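PDB 3F67: putative dienelactone hydrolase from Klebsiella pneumoniae subsp. pneumoniae MGH 78578, which is probably a hydrolase of the alpha/beta-hydrolase superfamily, assigned to the dienelactone hydrolase family and thought to act on ester bonds. Local coordinates for residues S89-D93 / A94-A98. Numbering follows the deposited sequence.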
ATOM      1  N   SER A  89       5.335 -13.657  -8.165  0.50 16.60           N
ATOM      2  CA  SER A  89       6.481 -13.383  -9.037  0.50 17.08           C
ATOM      3  C   SER A  89       6.064 -13.338 -10.512  0.50 16.67           C
ATOM      4  O   SER A  89       6.888 -13.118 -11.406  0.50 16.57           O
ATOM      5  CB  SER A  89       7.569 -14.427  -8.776  0.50 17.11           C
ATOM      6  OG  SER A  89       8.130 -14.223  -7.486  0.50 17.70           O
ATOM      7  N   LYS A  90       4.774 -13.549 -10.753  1.00 15.81           N
ATOM      8  CA  LYS A  90       4.232 -13.475 -12.094  1.00 15.81           C
ATOM      9  C   LYS A  90       3.356 -12.246 -12.328  1.00 15.18           C
ATOM     10  O   LYS A  90       2.822 -12.061 -13.432  1.00 16.16           O
ATOM     11  CB  LYS A  90       3.478 -14.797 -12.430  1.00 17.10           C
ATOM     12  CG  LYS A  90       4.403 -16.021 -12.319  1.00 21.03           C
ATOM     13  CD  LYS A  90       3.893 -17.199 -13.102  1.00 25.75           C
ATOM     14  CE  LYS A  90       4.776 -18.435 -12.898  1.00 30.23           C
ATOM     15  NZ  LYS A  90       6.196 -18.213 -13.341  1.00 34.46           N
ATOM     16  N   VAL A  91       3.239 -11.386 -11.316  1.00 14.72           N
ATOM     17  CA  VAL A  91       2.411 -10.186 -11.389  1.00 15.89           C
ATOM     18  C   VAL A  91       3.378  -9.007 -11.694  1.00 16.64           C
ATOM     19  O   VAL A  91       4.228  -8.692 -10.845  1.00 19.46           O
ATOM     20  CB  VAL A  91       1.708  -9.918 -10.033  1.00 15.69           C
ATOM     21  CG1 VAL A  91       0.911  -8.609 -10.078  1.00 16.18           C
ATOM     22  CG2 VAL A  91       0.760 -11.096  -9.677  1.00 16.28           C
ATOM     23  N   PRO A  92       3.316  -8.431 -12.909  1.00 16.27           N
ATOM     24  CA  PRO A  92       4.339  -7.430 -13.264  1.00 16.23           C
ATOM     25  C   PRO A  92       4.078  -6.104 -12.547  1.00 15.82           C
ATOM     26  O   PRO A  92       2.912  -5.668 -12.471  1.00 15.94           O
ATOM     27  CB  PRO A  92       4.165  -7.225 -14.783  1.00 16.14           C
ATOM     28  CG  PRO A  92       3.379  -8.439 -15.249  1.00 16.69           C
ATOM     29  CD  PRO A  92       2.461  -8.764 -14.060  1.00 16.68           C
ATOM     30  N   ASP A  93       5.152  -5.451 -12.077  1.00 15.00           N
ATOM     31  CA  ASP A  93       4.970  -4.137 -11.432  1.00 15.00           C
ATOM     32  C   ASP A  93       4.203  -3.147 -12.332  1.00 15.71           C
ATOM     33  O   ASP A  93       3.334  -2.384 -11.851  1.00 14.23           O
ATOM     34  CB  ASP A  93       6.334  -3.491 -11.141  1.00 15.86           C
ATOM     35  CG  ASP A  93       7.146  -4.224 -10.070  1.00 16.86           C
ATOM     36  OD1 ASP A  93       6.618  -5.044  -9.248  1.00 17.87           O
ATOM     37  OD2 ASP A  93       8.343  -3.892 -10.027  1.00 19.06           O
ATOM     38  N   ALA A  94       4.532  -3.144 -13.635  1.00 15.61           N
ATOM     39  CA  ALA A  94       3.918  -2.165 -14.576  1.00 15.38           C
ATOM     40  C   ALA A  94       2.392  -2.318 -14.597  1.00 15.49           C
ATOM     41  O   ALA A  94       1.660  -1.320 -14.632  1.00 15.75           O
ATOM     42  CB  ALA A  94       4.468  -2.330 -15.964  1.00 17.46           C
ATOM     43  N   GLN A  95       1.943  -3.570 -14.581  1.00 15.34           N
ATOM     44  CA  GLN A  95       0.529  -3.899 -14.518  1.00 14.73           C
ATOM     45  C   GLN A  95      -0.101  -3.362 -13.247  1.00 14.29           C
ATOM     46  O   GLN A  95      -1.217  -2.798 -13.283  1.00 13.92           O
ATOM     47  CB  GLN A  95       0.341  -5.434 -14.597  1.00 15.17           C
ATOM     48  CG  GLN A  95      -1.106  -5.877 -14.523  1.00 14.71           C
ATOM     49  CD  GLN A  95      -1.212  -7.374 -14.296  1.00 15.63           C
ATOM     50  OE1 GLN A  95      -1.237  -8.140 -15.247  1.00 16.73           O
ATOM     51  NE2 GLN A  95      -1.211  -7.796 -13.041  1.00 14.83           N
ATOM     52  N   VAL A  96       0.587  -3.553 -12.120  1.00 13.20           N
ATOM     53  CA  VAL A  96       0.078  -3.146 -10.806  1.00 13.49           C
ATOM     54  C   VAL A  96      -0.100  -1.624 -10.802  1.00 13.61           C
ATOM     55  O   VAL A  96      -1.150  -1.110 -10.402  1.00 13.98           O
ATOM     56  CB  VAL A  96       1.024  -3.568  -9.649  1.00 14.45           C
ATOM     57  CG1 VAL A  96       0.529  -2.949  -8.307  1.00 13.64           C
ATOM     58  CG2 VAL A  96       1.087  -5.104  -9.489  1.00 12.72           C
ATOM     59  N   LEU A  97       0.910  -0.898 -11.268  1.00 14.64           N
ATOM     60  CA  LEU A  97       0.831   0.574 -11.183  1.00 14.44           C
ATOM     61  C   LEU A  97      -0.311   1.086 -12.090  1.00 15.27           C
ATOM     62  O   LEU A  97      -1.041   2.014 -11.718  1.00 14.30           O
ATOM     63  CB  LEU A  97       2.175   1.207 -11.573  1.00 14.97           C
ATOM     64  CG  LEU A  97       3.349   0.718 -10.655  1.00 16.21           C
ATOM     65  CD1 LEU A  97       4.611   1.426 -11.118  1.00 19.94           C
ATOM     66  CD2 LEU A  97       3.113   1.002  -9.171  1.00 19.74           C
ATOM     67  N   ALA A  98      -0.487   0.464 -13.252  1.00 15.51           N
ATOM     68  CA  ALA A  98      -1.569   0.856 -14.151  1.00 16.03           C
ATOM     69  C   ALA A  98      -2.941   0.525 -13.522  1.00 15.79           C
ATOM     70  O   ALA A  98      -3.905   1.300 -13.647  1.00 15.86           O
ATOM     71  CB  ALA A  98      -1.419   0.154 -15.538  1.00 16.99           C
TER
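Pro92 and Val96 meet across the first turn of helix 93-108, a helix N-terminus with the proline at the N-cap position. Pro92 keeps extended backbone angles (phi/psi -75°/140°) while Asp93 is already helical, which marks the start of the helix. Two i to i+4 bonds establish the turn: Val96 N donates to Pro92 O at 3.2 Å, and Leu97 N to Asp93 O at 2.9 Å.

A small apolar contact runs from the loop to the helix. Both valines place CG1 anti to the backbone N, and it is the CG2 branch of Val96, beside its own N, that turns back to Val91 CG1 at 3.6 Å; the two side chains cross nearly at right angles. The same Val91 methyl lies 3.7 Å from Gln95 NE2. With CG anti to its N (chi1 179°) and the chain extended beyond, Gln95 sets its amide beside the proline ring, Gln95 NE2 and OE1 each 3.9 Å from Pro92 CD. The amide's oxygen is engaged elsewhere, by the side chain of Gln71. At Leu97, CG rests 3.3 Å from Asp93 O, beside the carbonyl that the leucine's own N-H binds.

The Asp93 carboxylate is held by partners outside the turn, in a salt bridge with Arg127 and a hydrogen bond with Ser157. Arg127 belongs to helix 124-133, whose Trp124 and Ile128 touch Val96 and whose Tyr132 touches Leu97, so the start of helix 93-108 packs against that helix, while Val91 faces the loop residues Tyr68 and Gln71 that follow strand 61-65.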